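Local coordinates for protein Can2 (Sulfobacillus thermosulfidooxidans, PDB 7BDV) that cleaves nucleic acids as an ancillary nuclease of type III CRISPR defence and binds the second messenger cyclic tetra-adenylate, at residues G96-K99 against I100-L103; A105-R108 against F109-N112. All coordinates share one frame; numbering follows the deposited sequence.

Both contacts are local and lie in series on helix 99-111 of the CARF domain, their centres about 13 Å apart. Contact 1, at the N-terminal end of the helix, is wholly buried: a capping threonine starts the helix, and backbone and lysine nitrogens hold a phosphate of the bound RNA. Contact 2, at the C-terminal end, is only partly buried and stays about 11 Å (nearest atom) from the nucleic acid. There, two buried phenylalanines pack on neighbouring strands, one of them also on the second subunit, while a salt-bridge network, an arginine-histidine stack and an asparagine side chain occupy the more exposed flank. Each contact also touches the second subunit, contact 1 through lysine hydrogen bonds and nonpolar packing, contact 2 through an ionic pair and side-chain packing.

Contact 1 of 2, residues G96-K99 against I100-L103; sequences GGTK and IMAL. With nucleotides of chain E.
A chi1 of 60° puts Thr98 OG1 between its own backbone N and carbonyl carbon, and from there it faces Met101 N. The result is an N-cap: Met101 N donates to Thr98 OG1 at 3.1 Å, nearly straight at 171°. The same hydroxyl is hydrogen-bonded to Pro70 O, which fixes its rotation. Met101, a selenomethionine, crosses the threonine side chain at about a right angle, with CG 3.2 Å from Thr98 OG1. A bend at chi3 turns its methyl toward Gly97, whose positive phi suits glycine, and SE rests 3.9 Å from Gly97 CA. Behind the cap, Leu103 N donates to Lys99 O at 2.7 Å and Ala102 N donates to Thr98 O, so the first helical turn is closed.

This helix start forms part of the cyclic tetra-adenylate site. Lys99 N points straight at the phosphate, meeting OP1 of nucleotide A4 of chain E at 2.9 Å and 174°. The lysine chain runs extended alongside the phosphate, then bends at chi4 to bring Lys99 NZ within 2.8 Å of A4 OP2; this amine also donates to Thr95 O and Gly97 O of the second subunit. The helix's partly positive N-terminal end probably also favours the anion. Thr98 CG2 lies 3.4 Å from A4 O4'. The segment leads from strand 90-93, flanked in the sheet by 13-17 and 116-120, into helix 99-111, where Leu103 packs on Leu103 of the second subunit.

Contact 2 of 2, residues A105-R108 against F109-N112; sequences AFDR and FRHN
Bonds from residue i+4 back to i, beginning with Phe109 N to Ala105 O at 3.0 Å and 162°, carry Ala105 to His111 through the last turns of an alpha-helix, the helix of the beta-alpha-beta unit 90-93, 99-111, 116-120. On the inner side, Phe109 packs against Leu92 and Ile116 of the two strands and Leu84 of helix 73-86.

A salt-bridge network lies on the more exposed flank. Arg108 NH1 meets Asp107 OD2 at 3.1 Å, the carboxylate oxygen lying in the guanidinium plane; Arg108 NE is paired with Asp81. Bends at chi2 and chi3 fold the Arg108 chain back so that its guanidinium lies flat on the His111 ring, centres 4.6 Å apart and planes 26° from parallel. Within the helix, Asp107 OD1 reaches Arg110 NH2 in a long salt bridge of 3.8 Å. The Arg110 guanidinium stands nearly upright to the Phe106 ring, 81° between planes, with Arg110 NH1 at the ring edge, 3.5 Å from Phe106 CE2; NH1 also pairs with Asp107 of the second subunit.

Asn112 is the first residue past the helix, and its amide and backbone nitrogens both donate to Arg108 O, ND2 at 2.8 Å and N at 3.2 Å.

Contact 1 of 2, residues G96-K99 against I100-L103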
loop_
_atom_site.group_PDB
_atom_site.type_symbol
_atom_site.label_atom_id
_atom_site.label_comp_id
_atom_site.label_asym_id
_atom_site.label_seq_id
_atom_site.Cartn_x
_atom_site.Cartn_y
_atom_site.Cartn_z
ATOM N N GLY A 96 18.065 7.193 6.282
ATOM C CA GLY A 96 17.912 6.547 4.976
ATOM C C GLY A 96 18.685 5.247 4.857
ATOM O O GLY A 96 19.486 4.936 5.747
ATOM N N GLY A 97 18.426 4.527 3.776
ATOM C CA GLY A 97 19.284 3.466 3.221
ATOM C C GLY A 97 18.871 2.103 3.742
ATOM O O GLY A 97 17.912 2.021 4.546
ATOM N N THR A 98 19.573 1.069 3.326
ATOM C CA THR A 98 19.440 -0.284 3.923
ATOM C C THR A 98 20.075 -0.212 5.297
ATOM O O THR A 98 20.821 0.741 5.565
ATOM C CB THR A 98 20.087 -1.350 3.044
ATOM O OG1 THR A 98 21.482 -1.017 2.913
ATOM C CG2 THR A 98 19.451 -1.431 1.683
ATOM N N LYS A 99 19.853 -1.224 6.127
ATOM C CA LYS A 99 20.617 -1.358 7.383
ATOM C C LYS A 99 22.114 -1.538 7.089
ATOM O O LYS A 99 22.888 -1.068 7.891
ATOM C CB LYS A 99 20.027 -2.475 8.240
ATOM C CG LYS A 99 18.652 -2.109 8.753
ATOM C CD LYS A 99 18.129 -3.124 9.689
ATOM C CE LYS A 99 16.831 -2.643 10.276
ATOM N NZ LYS A 99 15.731 -3.195 9.487
ATOM N N ILE A 100 22.518 -2.186 6.007
ATOM C CA ILE A 100 23.963 -2.381 5.679
ATOM C C ILE A 100 24.578 -0.999 5.432
ATOM O O ILE A 100 25.580 -0.668 6.036
ATOM C CB ILE A 100 24.147 -3.349 4.496
ATOM C CG1 ILE A 100 23.663 -4.780 4.774
ATOM C CG2 ILE A 100 25.576 -3.323 3.989
ATOM C CD1 ILE A 100 23.831 -5.256 6.188
HETATM N N MSE A 101 23.957 -0.182 4.580
HETATM C CA MSE A 101 24.434 1.171 4.289
HETATM C C MSE A 101 24.568 1.944 5.598
HETATM O O MSE A 101 25.611 2.538 5.894
HETATM C CB MSE A 101 23.455 1.882 3.340
HETATM C CG MSE A 101 23.415 1.319 1.920
HETATM SE SE MSE A 101 21.972 1.961 0.780
HETATM C CE MSE A 101 22.380 3.960 0.768
ATOM N N ALA A 102 23.476 1.931 6.387
ATOM C CA ALA A 102 23.389 2.704 7.600
ATOM C C ALA A 102 24.402 2.200 8.623
ATOM O O ALA A 102 25.029 3.053 9.250
ATOM C CB ALA A 102 21.980 2.678 8.161
ATOM N N LEU A 103 24.534 0.883 8.836
ATOM C CA LEU A 103 25.513 0.338 9.815
ATOM C C LEU A 103 26.942 0.761 9.419
ATOM O O LEU A 103 27.724 1.135 10.297
ATOM C CB LEU A 103 25.414 -1.188 9.876
ATOM C CG LEU A 103 24.149 -1.744 10.540
ATOM C CD1 LEU A 103 23.978 -3.221 10.228
ATOM C CD2 LEU A 103 24.202 -1.544 12.039
ATOM P P A E 4 16.339 -2.904 5.800
ATOM O OP1 A E 4 17.782 -3.220 5.648
ATOM O OP2 A E 4 15.551 -2.271 6.895
ATOM O "O5'" A E 4 16.251 -1.935 4.525
ATOM C "C5'" A E 4 15.074 -1.230 4.227
ATOM C "C4'" A E 4 15.509 0.075 3.603
ATOM O "O4'" A E 4 16.405 -0.200 2.482
ATOM C "C3'" A E 4 14.362 0.903 3.037
ATOM O "O3'" A E 4 14.594 2.266 3.424
ATOM C "C2'" A E 4 14.486 0.655 1.535
ATOM O "O2'" A E 4 13.861 1.634 0.729
ATOM C "C1'" A E 4 16.002 0.588 1.385
ATOM N N9 A E 4 16.482 -0.040 0.174
ATOM C C8 A E 4 16.095 -1.272 -0.365
ATOM N N7 A E 4 16.749 -1.552 -1.478
ATOM C C5 A E 4 17.579 -0.451 -1.693
ATOM C C6 A E 4 18.492 -0.128 -2.725
ATOM N N6 A E 4 18.718 -0.931 -3.753
ATOM N N1 A E 4 19.151 1.068 -2.665
ATOM C C2 A E 4 18.876 1.876 -1.631
ATOM N N3 A E 4 18.047 1.673 -0.598
ATOM C C4 A E 4 17.412 0.486 -0.695
#

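Contact 2 of 2, residues A105-R108 against F109-N112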
loop_
_atom_site.group_PDB
_atom_site.type_symbol
_atom_site.label_atom_id
_atom_site.label_comp_id
_atom_site.label_asym_id
_atom_site.label_seq_id
_atom_site.Cartn_x
_atom_site.Cartn_y
_atom_site.Cartn_z
ATOM N N ALA A 105 28.051 3.360 7.605
ATOM C CA ALA A 105 28.244 4.824 7.719
ATOM C C ALA A 105 28.266 5.204 9.194
ATOM O O ALA A 105 29.148 5.938 9.610
ATOM C CB ALA A 105 27.168 5.539 6.933
ATOM N N PHE A 106 27.319 4.701 9.987
ATOM C CA PHE A 106 27.307 4.916 11.449
ATOM C C PHE A 106 28.680 4.583 12.032
ATOM O O PHE A 106 29.267 5.436 12.742
ATOM C CB PHE A 106 26.214 4.079 12.109
ATOM C CG PHE A 106 26.013 4.402 13.554
ATOM C CD1 PHE A 106 25.228 5.478 13.942
ATOM C CD2 PHE A 106 26.575 3.606 14.528
ATOM C CE1 PHE A 106 25.011 5.741 15.285
ATOM C CE2 PHE A 106 26.330 3.854 15.872
ATOM C CZ PHE A 106 25.564 4.930 16.249
ATOM N N ASP A 107 29.184 3.381 11.742
ATOM C CA ASP A 107 30.471 2.865 12.271
ATOM C C ASP A 107 31.613 3.878 12.050
ATOM O O ASP A 107 32.357 4.136 13.006
ATOM C CB ASP A 107 30.824 1.519 11.636
ATOM C CG ASP A 107 32.092 0.920 12.220
ATOM O OD1 ASP A 107 32.020 0.353 13.331
ATOM O OD2 ASP A 107 33.161 1.049 11.567
ATOM N N ARG A 108 31.773 4.405 10.837
ATOM C CA ARG A 108 32.909 5.301 10.479
ATOM C C ARG A 108 32.684 6.699 11.068
ATOM O O ARG A 108 33.669 7.324 11.479
ATOM C CB ARG A 108 33.078 5.408 8.963
ATOM C CG ARG A 108 33.324 4.083 8.263
ATOM C CD ARG A 108 34.188 3.114 9.057
ATOM N NE ARG A 108 35.494 3.685 9.328
ATOM C CZ ARG A 108 36.315 3.305 10.303
ATOM N NH1 ARG A 108 35.971 2.349 11.153
ATOM N NH2 ARG A 108 37.486 3.903 10.433
ATOM N N PHE A 109 31.435 7.171 11.122
ATOM C CA PHE A 109 31.091 8.495 11.691
ATOM C C PHE A 109 31.248 8.449 13.215
ATOM O O PHE A 109 31.733 9.438 13.789
ATOM C CB PHE A 109 29.716 8.951 11.213
ATOM C CG PHE A 109 29.756 9.672 9.893
ATOM C CD1 PHE A 109 29.886 8.975 8.714
ATOM C CD2 PHE A 109 29.628 11.044 9.845
ATOM C CE1 PHE A 109 29.910 9.644 7.494
ATOM C CE2 PHE A 109 29.672 11.717 8.636
ATOM C CZ PHE A 109 29.796 11.015 7.466
ATOM N N ARG A 110 30.905 7.334 13.853
ATOM C CA ARG A 110 31.104 7.162 15.316
ATOM C C ARG A 110 32.616 7.132 15.612
ATOM O O ARG A 110 33.077 7.864 16.525
ATOM C CB ARG A 110 30.419 5.890 15.819
ATOM C CG ARG A 110 30.504 5.709 17.327
ATOM C CD ARG A 110 29.789 4.468 17.838
ATOM N NE ARG A 110 30.439 3.262 17.345
ATOM C CZ ARG A 110 29.865 2.063 17.254
ATOM N NH1 ARG A 110 28.614 1.882 17.650
ATOM N NH2 ARG A 110 30.554 1.046 16.762
ATOM N N HIS A 111 33.377 6.333 14.865
ATOM C CA HIS A 111 34.848 6.200 15.029
ATOM C C HIS A 111 35.522 7.583 14.964
ATOM O O HIS A 111 36.491 7.787 15.703
ATOM C CB HIS A 111 35.416 5.205 14.012
ATOM C CG HIS A 111 36.893 5.039 14.123
ATOM N ND1 HIS A 111 37.474 4.144 15.010
ATOM C CD2 HIS A 111 37.909 5.643 13.465
ATOM C CE1 HIS A 111 38.786 4.220 14.899
ATOM N NE2 HIS A 111 39.077 5.123 13.951
ATOM N N ASN A 112 35.025 8.492 14.123
ATOM C CA ASN A 112 35.570 9.868 13.937
ATOM C C ASN A 112 34.844 10.895 14.809
ATOM O O ASN A 112 34.966 12.079 14.502
ATOM C CB ASN A 112 35.498 10.308 12.480
ATOM C CG ASN A 112 36.502 9.609 11.596
ATOM O OD1 ASN A 112 37.562 10.161 11.316
ATOM N ND2 ASN A 112 36.216 8.378 11.206
HETATM O O HOH W 1 32.238 2.841 15.178
HETATM O O HOH W 2 37.884 7.091 9.071
#